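5-Carboxyvanillate Decarboxylase (Novosphingobium aromaticivorans, PDB 4QRN) probably removes a carboxyl group from 5-carboxyvanillate, working with a manganese ion bound in an active site of the amidohydrolase type. Local coordinates at residues A[49-52]-A[53-56]; A[68-71]-A[72-76]; A[81-84]-A[85-89]. All blocks are in the same frame, centred on the assembly; numbering follows the deposited sequence. Where two conformers were deposited one is given.

Interaction 1: A[49-52]-A[53-56]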
loop_
_atom_site.group_PDB
_atom_site.type_symbol
_atom_site.label_atom_id
_atom_site.label_comp_id
_atom_site.label_asym_id
_atom_site.label_seq_id
_atom_site.Cartn_x
_atom_site.Cartn_y
_atom_site.Cartn_z
ATOM N N ILE A 49 28.117 -11.088 -7.329
ATOM C CA ILE A 49 27.076 -10.996 -6.311
ATOM C C ILE A 49 25.892 -11.893 -6.688
ATOM O O ILE A 49 25.353 -12.575 -5.833
ATOM C CB ILE A 49 26.679 -9.533 -6.040
ATOM C CG1 ILE A 49 27.823 -8.839 -5.277
ATOM C CG2 ILE A 49 25.371 -9.462 -5.211
ATOM C CD1 ILE A 49 27.662 -7.349 -5.133
ATOM N N ILE A 50 25.489 -11.916 -7.959
ATOM C CA ILE A 50 24.434 -12.849 -8.364
ATOM C C ILE A 50 24.860 -14.298 -8.057
ATOM O O ILE A 50 24.043 -15.103 -7.617
ATOM C CB ILE A 50 24.012 -12.678 -9.851
ATOM C CG1 ILE A 50 23.610 -11.219 -10.166
ATOM C CG2 ILE A 50 22.860 -13.631 -10.205
ATOM C CD1 ILE A 50 22.551 -10.631 -9.244
ATOM N N ASP A 51 26.138 -14.619 -8.270
ATOM C CA ASP A 51 26.614 -15.961 -7.941
ATOM C C ASP A 51 26.493 -16.255 -6.443
ATOM O O ASP A 51 26.215 -17.390 -6.062
ATOM C CB ASP A 51 28.067 -16.132 -8.376
ATOM C CG ASP A 51 28.227 -16.256 -9.870
ATOM O OD1 ASP A 51 27.221 -16.447 -10.581
ATOM O OD2 ASP A 51 29.384 -16.154 -10.323
ATOM N N VAL A 52 26.685 -15.249 -5.581
ATOM C CA VAL A 52 26.449 -15.464 -4.149
ATOM C C VAL A 52 24.971 -15.757 -3.893
ATOM O O VAL A 52 24.654 -16.662 -3.101
ATOM C CB VAL A 52 26.897 -14.267 -3.283
ATOM C CG1 VAL A 52 26.466 -14.466 -1.824
ATOM C CG2 VAL A 52 28.406 -14.089 -3.392
ATOM N N TYR A 53 24.060 -15.046 -4.557
ATOM C CA TYR A 53 22.652 -15.371 -4.373
ATOM C C TYR A 53 22.378 -16.817 -4.757
ATOM O O TYR A 53 21.659 -17.537 -4.061
ATOM C CB TYR A 53 21.777 -14.468 -5.229
ATOM C CG TYR A 53 21.865 -12.971 -4.956
ATOM C CD1 TYR A 53 22.393 -12.451 -3.761
ATOM C CD2 TYR A 53 21.411 -12.085 -5.912
ATOM C CE1 TYR A 53 22.446 -11.082 -3.534
ATOM C CE2 TYR A 53 21.446 -10.720 -5.701
ATOM C CZ TYR A 53 21.961 -10.228 -4.527
ATOM O OH TYR A 53 21.979 -8.861 -4.353
ATOM N N LEU A 54 22.935 -17.263 -5.881
ATOM C CA LEU A 54 22.726 -18.648 -6.299
ATOM C C LEU A 54 23.298 -19.634 -5.274
ATOM O O LEU A 54 22.694 -20.668 -4.992
ATOM C CB LEU A 54 23.335 -18.885 -7.684
ATOM C CG LEU A 54 22.563 -18.232 -8.841
ATOM C CD1 LEU A 54 23.366 -18.297 -10.137
ATOM C CD2 LEU A 54 21.178 -18.852 -9.048
ATOM N N ARG A 55 24.454 -19.310 -4.715
ATOM C CA ARG A 55 25.051 -20.146 -3.678
ATOM C C ARG A 55 24.132 -20.246 -2.463
ATOM O O ARG A 55 23.955 -21.336 -1.899
ATOM C CB ARG A 55 26.410 -19.562 -3.280
ATOM C CG ARG A 55 27.203 -20.421 -2.312
ATOM C CD ARG A 55 28.402 -19.645 -1.808
ATOM N NE ARG A 55 28.032 -18.709 -0.752
ATOM C CZ ARG A 55 28.631 -17.545 -0.531
ATOM N NH1 ARG A 55 29.584 -17.097 -1.335
ATOM N NH2 ARG A 55 28.258 -16.790 0.492
ATOM N N MET A 56 23.554 -19.119 -2.048
ATOM C CA MET A 56 22.670 -19.090 -0.887
ATOM C C MET A 56 21.384 -19.849 -1.157
ATOM O O MET A 56 20.838 -20.513 -0.262
ATOM C CB MET A 56 22.342 -17.631 -0.527
ATOM C CG MET A 56 23.559 -16.890 -0.002
ATOM S SD MET A 56 23.239 -15.143 0.367
ATOM C CE MET A 56 21.995 -15.243 1.643
#
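Ile49 and Tyr53, one helical turn apart, lie side by side and point the same way, and the CG2 methyl of Ile49 rests 3.6 Å from CZ at the far end of the Tyr53 ring. Ile49 has CG1 beside its backbone N (chi1 -72°), which leaves CG2 as the branch that meets the tyrosine. The ring also lies beneath Ile49 O, which sits over one face toward the rim. Ile50 CD1 comes within 3.7 Å of Tyr53 CE2, a less certain touch because Ile50 was modelled in two conformers. Further along, Val52 CG1 packs 4.0 Å from Met56 SD. The same methyl lies over one face of the Arg55 guanidinium, 3.7 Å from NH2, where the bend of the arginine chain at chi3 (80°) folds the group back alongside the valine. Beneath the side chains run regular i to i+4 bonds; Met56 N to Val52 O, at 2.9 Å, is one. The buried Tyr53 OH is satisfied by Gly115 O. At the partly exposed edge, Arg55 NH1 makes a salt bridge with Glu124, and Asp51 pairs with Arg47. This is an amphipathic helix, 47-59, that follows the first strand of the amidohydrolase barrel and wedges its apolar side between helices 64-75 and 122-142.

Interaction 2: A[68-71]-A[72-76]. With 1DF (4-hydroxy-3-methoxy-5-nitrobenzoic acid), chain F.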
loop_
_atom_site.group_PDB
_atom_site.type_symbol
_atom_site.label_atom_id
_atom_site.label_comp_id
_atom_site.label_asym_id
_atom_site.label_seq_id
_atom_site.Cartn_x
_atom_site.Cartn_y
_atom_site.Cartn_z
ATOM N N SER A 68 12.625 -16.371 -4.304
ATOM C CA SER A 68 11.603 -15.946 -5.261
ATOM C C SER A 68 12.163 -15.000 -6.320
ATOM O O SER A 68 11.974 -15.208 -7.510
ATOM C CB SER A 68 10.484 -15.275 -4.497
ATOM O OG SER A 68 9.504 -14.808 -5.401
ATOM N N LEU A 69 12.842 -13.951 -5.887
ATOM C CA LEU A 69 13.265 -12.889 -6.790
ATOM C C LEU A 69 14.459 -13.312 -7.646
ATOM O O LEU A 69 14.428 -13.181 -8.879
ATOM C CB LEU A 69 13.641 -11.655 -5.950
ATOM C CG LEU A 69 14.095 -10.407 -6.700
ATOM C CD1 LEU A 69 12.960 -9.861 -7.547
ATOM C CD2 LEU A 69 14.590 -9.368 -5.710
ATOM N N TRP A 70 15.508 -13.810 -6.989
ATOM C CA TRP A 70 16.744 -14.125 -7.689
ATOM C C TRP A 70 16.752 -15.548 -8.239
ATOM O O TRP A 70 17.409 -15.799 -9.232
ATOM C CB TRP A 70 17.985 -13.752 -6.840
ATOM C CG TRP A 70 18.134 -12.260 -6.946
ATOM C CD1 TRP A 70 17.813 -11.309 -6.015
ATOM C CD2 TRP A 70 18.480 -11.560 -8.132
ATOM N NE1 TRP A 70 17.964 -10.044 -6.549
ATOM C CE2 TRP A 70 18.365 -10.179 -7.850
ATOM C CE3 TRP A 70 18.867 -11.963 -9.416
ATOM C CZ2 TRP A 70 18.601 -9.211 -8.799
ATOM C CZ3 TRP A 70 19.127 -10.976 -10.354
ATOM C CH2 TRP A 70 18.994 -9.629 -10.028
ATOM N N GLY A 71 15.986 -16.467 -7.653
ATOM C CA GLY A 71 15.741 -17.728 -8.339
ATOM C C GLY A 71 15.112 -17.443 -9.703
ATOM O O GLY A 71 15.443 -18.053 -10.729
ATOM N N PHE A 72 14.205 -16.473 -9.742
ATOM C CA PHE A 72 13.574 -16.081 -11.009
ATOM C C PHE A 72 14.564 -15.404 -11.960
ATOM O O PHE A 72 14.807 -15.901 -13.063
ATOM C CB PHE A 72 12.347 -15.180 -10.763
ATOM C CG PHE A 72 11.669 -14.713 -12.030
ATOM C CD1 PHE A 72 10.933 -15.609 -12.802
ATOM C CD2 PHE A 72 11.781 -13.396 -12.466
ATOM C CE1 PHE A 72 10.302 -15.180 -13.971
ATOM C CE2 PHE A 72 11.163 -12.970 -13.634
ATOM C CZ PHE A 72 10.424 -13.868 -14.390
ATOM N N TYR A 73 15.166 -14.288 -11.568
ATOM C CA TYR A 73 15.976 -13.577 -12.554
ATOM C C TYR A 73 17.218 -14.342 -12.960
ATOM O O TYR A 73 17.637 -14.249 -14.117
ATOM C CB TYR A 73 16.330 -12.137 -12.105
ATOM C CG TYR A 73 15.118 -11.252 -12.192
ATOM C CD1 TYR A 73 14.528 -10.982 -13.426
ATOM C CD2 TYR A 73 14.533 -10.726 -11.054
ATOM C CE1 TYR A 73 13.369 -10.231 -13.505
ATOM C CE2 TYR A 73 13.378 -9.974 -11.134
ATOM C CZ TYR A 73 12.803 -9.736 -12.349
ATOM O OH TYR A 73 11.639 -9.018 -12.436
ATOM N N ALA A 74 17.817 -15.089 -12.049
ATOM C CA ALA A 74 19.060 -15.753 -12.391
ATOM C C ALA A 74 18.850 -17.065 -13.143
ATOM O O ALA A 74 19.783 -17.538 -13.783
ATOM C CB ALA A 74 19.887 -15.989 -11.132
ATOM N N GLN A 75 17.645 -17.643 -13.097
ATOM C CA GLN A 75 17.406 -18.969 -13.696
ATOM C C GLN A 75 16.186 -19.091 -14.624
ATOM O O GLN A 75 16.063 -20.073 -15.340
ATOM C CB GLN A 75 17.288 -20.019 -12.598
ATOM C CG GLN A 75 18.458 -19.998 -11.628
ATOM C CD GLN A 75 18.320 -21.030 -10.531
ATOM O OE1 GLN A 75 19.217 -21.843 -10.316
ATOM N NE2 GLN A 75 17.196 -21.001 -9.823
ATOM N N SER A 76 15.262 -18.135 -14.617
ATOM C CA SER A 76 14.096 -18.265 -15.480
ATOM C C SER A 76 14.506 -18.236 -16.942
ATOM O O SER A 76 15.319 -17.400 -17.330
ATOM C CB SER A 76 13.128 -17.105 -15.240
ATOM O OG SER A 76 12.133 -17.049 -16.266
HETATM C C1 1DF F . 11.951 -5.413 -10.152
HETATM C CO1 1DF F . 11.498 -4.125 -10.123
HETATM C CO2 1DF F . 13.174 -5.728 -9.517
HETATM C CM1 1DF F . 12.371 -3.157 -9.523
HETATM C CM2 1DF F . 14.035 -4.741 -9.083
HETATM O OM 1DF F . 15.250 -4.988 -8.508
HETATM C CZ 1DF F . 13.701 -3.399 -9.190
HETATM C CC 1DF F . 11.162 -6.512 -10.762
HETATM C CV 1DF F . 15.527 -6.336 -8.124
HETATM O O1 1DF F . 10.368 -6.212 -11.748
HETATM O O2 1DF F . 11.307 -7.659 -10.327
HETATM O O3 1DF F . 14.551 -2.444 -8.949
HETATM N N 1DF F . 11.678 -1.906 -9.059
HETATM O O11 1DF F . 12.241 -1.060 -8.422
HETATM O O22 1DF F . 10.428 -1.847 -9.222
#
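With CG of Leu69 swung opposite its backbone N (chi1 -179°) and CG of Tyr73 kept beside its own (chi1 -73°), the leucine tip and the tyrosine ring cross one turn apart along the helix. Leu69 CD1 meets the ring at its edge, in the ring plane, 3.6 Å from Tyr73 CE2. Trp70 approaches the same tyrosine from another direction: they form a tilted edge-to-face pair, the Tyr73 edge turned to the face of the six-membered indole ring with the planes at 58°, and Trp70 CZ3 sits 3.5 Å from Tyr73 CB, at the root of the ring. Phe72, next in the chain, sets CD2 over the centre of one Tyr73 face, 3.6 Å above its plane. Three side chains thus flank the phenol, which probably limits how it can turn.

Tyr73 OH donates a short bond, 2.5 Å, to the carboxylate oxygen O2 of 4-hydroxy-3-methoxy-5-nitrobenzoic acid, and is also hydrogen-bonded to Arg80 NH1. O2 lies near the Tyr73 ring plane, at its edge. Arg80 and Arg274 of the second subunit are hydrogen-bonded to the ligand as well, two positive groups that would probably favour an anionic ligand. Leu69 adds an apolar touch, with CD2 4.0 Å from the ligand methyl CV. Trp70 NE1 is held by Ser113 O.

Along the backbone, Tyr73 N to Leu69 O (3.0 Å) is sound, but Gln75 N to Gly71 O is weak, just before Ser76 leaves helical geometry. Helix 64-75 thus forms a wall of the ligand pocket near the dimer interface, a site assembled from both subunits near the metal centre of an amidohydrolase barrel.

Interaction 3: A[81-84]-A[85-89]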
loop_
_atom_site.group_PDB
_atom_site.type_symbol
_atom_site.label_atom_id
_atom_site.label_comp_id
_atom_site.label_asym_id
_atom_site.label_seq_id
_atom_site.Cartn_x
_atom_site.Cartn_y
_atom_site.Cartn_z
ATOM N N ALA A 81 13.055 -12.247 -18.113
ATOM C CA ALA A 81 14.132 -12.413 -17.130
ATOM C C ALA A 81 15.490 -12.450 -17.804
ATOM O O ALA A 81 16.464 -11.870 -17.315
ATOM C CB ALA A 81 13.942 -13.673 -16.339
ATOM N N THR A 82 15.601 -13.183 -18.901
ATOM C CA THR A 82 16.909 -13.342 -19.504
ATOM C C THR A 82 17.429 -12.019 -20.043
ATOM O O THR A 82 18.622 -11.738 -19.930
ATOM C CB THR A 82 16.926 -14.443 -20.607
ATOM O OG1 THR A 82 15.945 -14.134 -21.592
ATOM C CG2 THR A 82 16.639 -15.827 -20.019
ATOM N N GLN A 83 16.562 -11.204 -20.631
ATOM C CA GLN A 83 16.996 -9.895 -21.108
ATOM C C GLN A 83 17.360 -8.957 -19.964
ATOM O O GLN A 83 18.308 -8.176 -20.074
ATOM C CB GLN A 83 15.893 -9.279 -21.957
ATOM C CG GLN A 83 15.773 -9.850 -23.344
ATOM C CD GLN A 83 17.047 -9.676 -24.154
ATOM O OE1 GLN A 83 17.499 -8.552 -24.385
ATOM N NE2 GLN A 83 17.638 -10.788 -24.581
ATOM N N ILE A 84 16.607 -9.005 -18.871
ATOM C CA ILE A 84 16.951 -8.212 -17.708
ATOM C C ILE A 84 18.330 -8.572 -17.182
ATOM O O ILE A 84 19.135 -7.681 -16.856
ATOM C CB ILE A 84 15.853 -8.357 -16.632
ATOM C CG1 ILE A 84 14.661 -7.469 -17.035
ATOM C CG2 ILE A 84 16.377 -8.064 -15.213
ATOM C CD1 ILE A 84 13.389 -7.714 -16.240
ATOM N N LEU A 85 18.626 -9.863 -17.056
ATOM C CA LEU A 85 19.902 -10.242 -16.469
ATOM C C LEU A 85 21.043 -9.738 -17.354
ATOM O O LEU A 85 22.045 -9.220 -16.845
ATOM C CB LEU A 85 19.941 -11.758 -16.279
ATOM C CG LEU A 85 21.178 -12.328 -15.607
ATOM C CD1 LEU A 85 21.327 -11.766 -14.212
ATOM C CD2 LEU A 85 21.104 -13.869 -15.614
ATOM N N GLU A 86 20.905 -9.894 -18.669
ATOM C CA GLU A 86 21.924 -9.387 -19.570
ATOM C C GLU A 86 22.138 -7.882 -19.414
ATOM O O GLU A 86 23.266 -7.379 -19.336
ATOM C CB GLU A 86 21.527 -9.688 -21.014
ATOM C CG GLU A 86 21.662 -11.132 -21.395
ATOM C CD GLU A 86 21.294 -11.398 -22.853
ATOM O OE1 GLU A 86 21.206 -10.431 -23.656
ATOM O OE2 GLU A 86 21.108 -12.588 -23.202
ATOM N N ARG A 87 21.045 -7.140 -19.382
ATOM C CA ARG A 87 21.151 -5.687 -19.271
ATOM C C ARG A 87 21.717 -5.271 -17.913
ATOM O O ARG A 87 22.518 -4.322 -17.856
ATOM C CB ARG A 87 19.797 -5.014 -19.538
ATOM C CG ARG A 87 19.435 -5.026 -21.019
ATOM C CD ARG A 87 18.054 -4.490 -21.242
ATOM N NE ARG A 87 17.828 -4.280 -22.663
ATOM C CZ ARG A 87 16.705 -4.552 -23.305
ATOM N NH1 ARG A 87 15.657 -5.048 -22.662
ATOM N NH2 ARG A 87 16.650 -4.309 -24.609
ATOM N N LEU A 88 21.299 -5.925 -16.836
ATOM C CA LEU A 88 21.833 -5.570 -15.519
ATOM C C LEU A 88 23.341 -5.621 -15.489
ATOM O O LEU A 88 23.997 -4.788 -14.858
ATOM C CB LEU A 88 21.320 -6.548 -14.458
ATOM C CG LEU A 88 19.885 -6.333 -13.972
ATOM C CD1 LEU A 88 19.472 -7.546 -13.128
ATOM C CD2 LEU A 88 19.770 -5.051 -13.150
ATOM N N LEU A 89 23.903 -6.636 -16.153
ATOM C CA LEU A 89 25.335 -6.907 -16.031
ATOM C C LEU A 89 26.197 -5.960 -16.861
ATOM O O LEU A 89 27.416 -5.897 -16.654
ATOM C CB LEU A 89 25.612 -8.372 -16.379
ATOM C CG LEU A 89 25.089 -9.355 -15.316
ATOM C CD1 LEU A 89 25.033 -10.774 -15.882
ATOM C CD2 LEU A 89 25.890 -9.312 -14.022
#
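Leu88 N gives Ile84 O the shortest bond of this turn, 2.8 Å with a nearly straight N-H (165°), and the donor stands nearly along the C=O axis. The leucine side chain leans over the same oxygen, its CG 3.3 Å from Ile84 O, and then runs beside the isoleucine, pointing the same way, until Leu88 CD1 lies 3.8 Å from Ile84 CG2. Both belong to the buried side of the helix.

The other side is polar. Gln83 is bent at chi2 (-60°), which folds its amide back toward the next turn: OE1 stands over the centre of the Arg87 guanidinium, 4.2 Å above its plane, while NE2 stays 3.7 Å from Glu86 OE1, no more than a polar neighbour at that distance. The amide and carboxylate planes are 70° apart. Stronger partners lie outside: Arg94 takes both Gln83 OE1 and Glu86 OE1, and Arg87 NE makes a salt bridge with Asp98.

Ile84 and Leu88 meanwhile face Tyr339 and helix 64-75, and the Leu88 side chain is about 8 Å from the manganese ion. This is an amphipathic helix backing the active site, part of the helical excursion between the first two strands of the amidohydrolase barrel.

Overall arrangement
All three contacts are single helical turns, on three successive helices inserted between strands 38-44 and 106-111, and all lie on the same side of the chain's centre. Interaction 1 is the most buried; interactions 2 and 3 are partly buried. Interaction 2 is the middle piece: Tyr53 CD2 packs 3.4 Å from Trp70 CG on one flank, and Trp70 CH2 lies 3.8 Å from Leu88 CD1 on another, whereas interactions 1 and 3 do not touch. Interaction 2 alone bonds the ligand, through Tyr73, and touches the second subunit, through Ser68, Leu69 and Phe72. Interaction 1 packs aliphatic groups round a tyrosine ring and interaction 3 is aliphatic within; both have salt bridges at their polar edges.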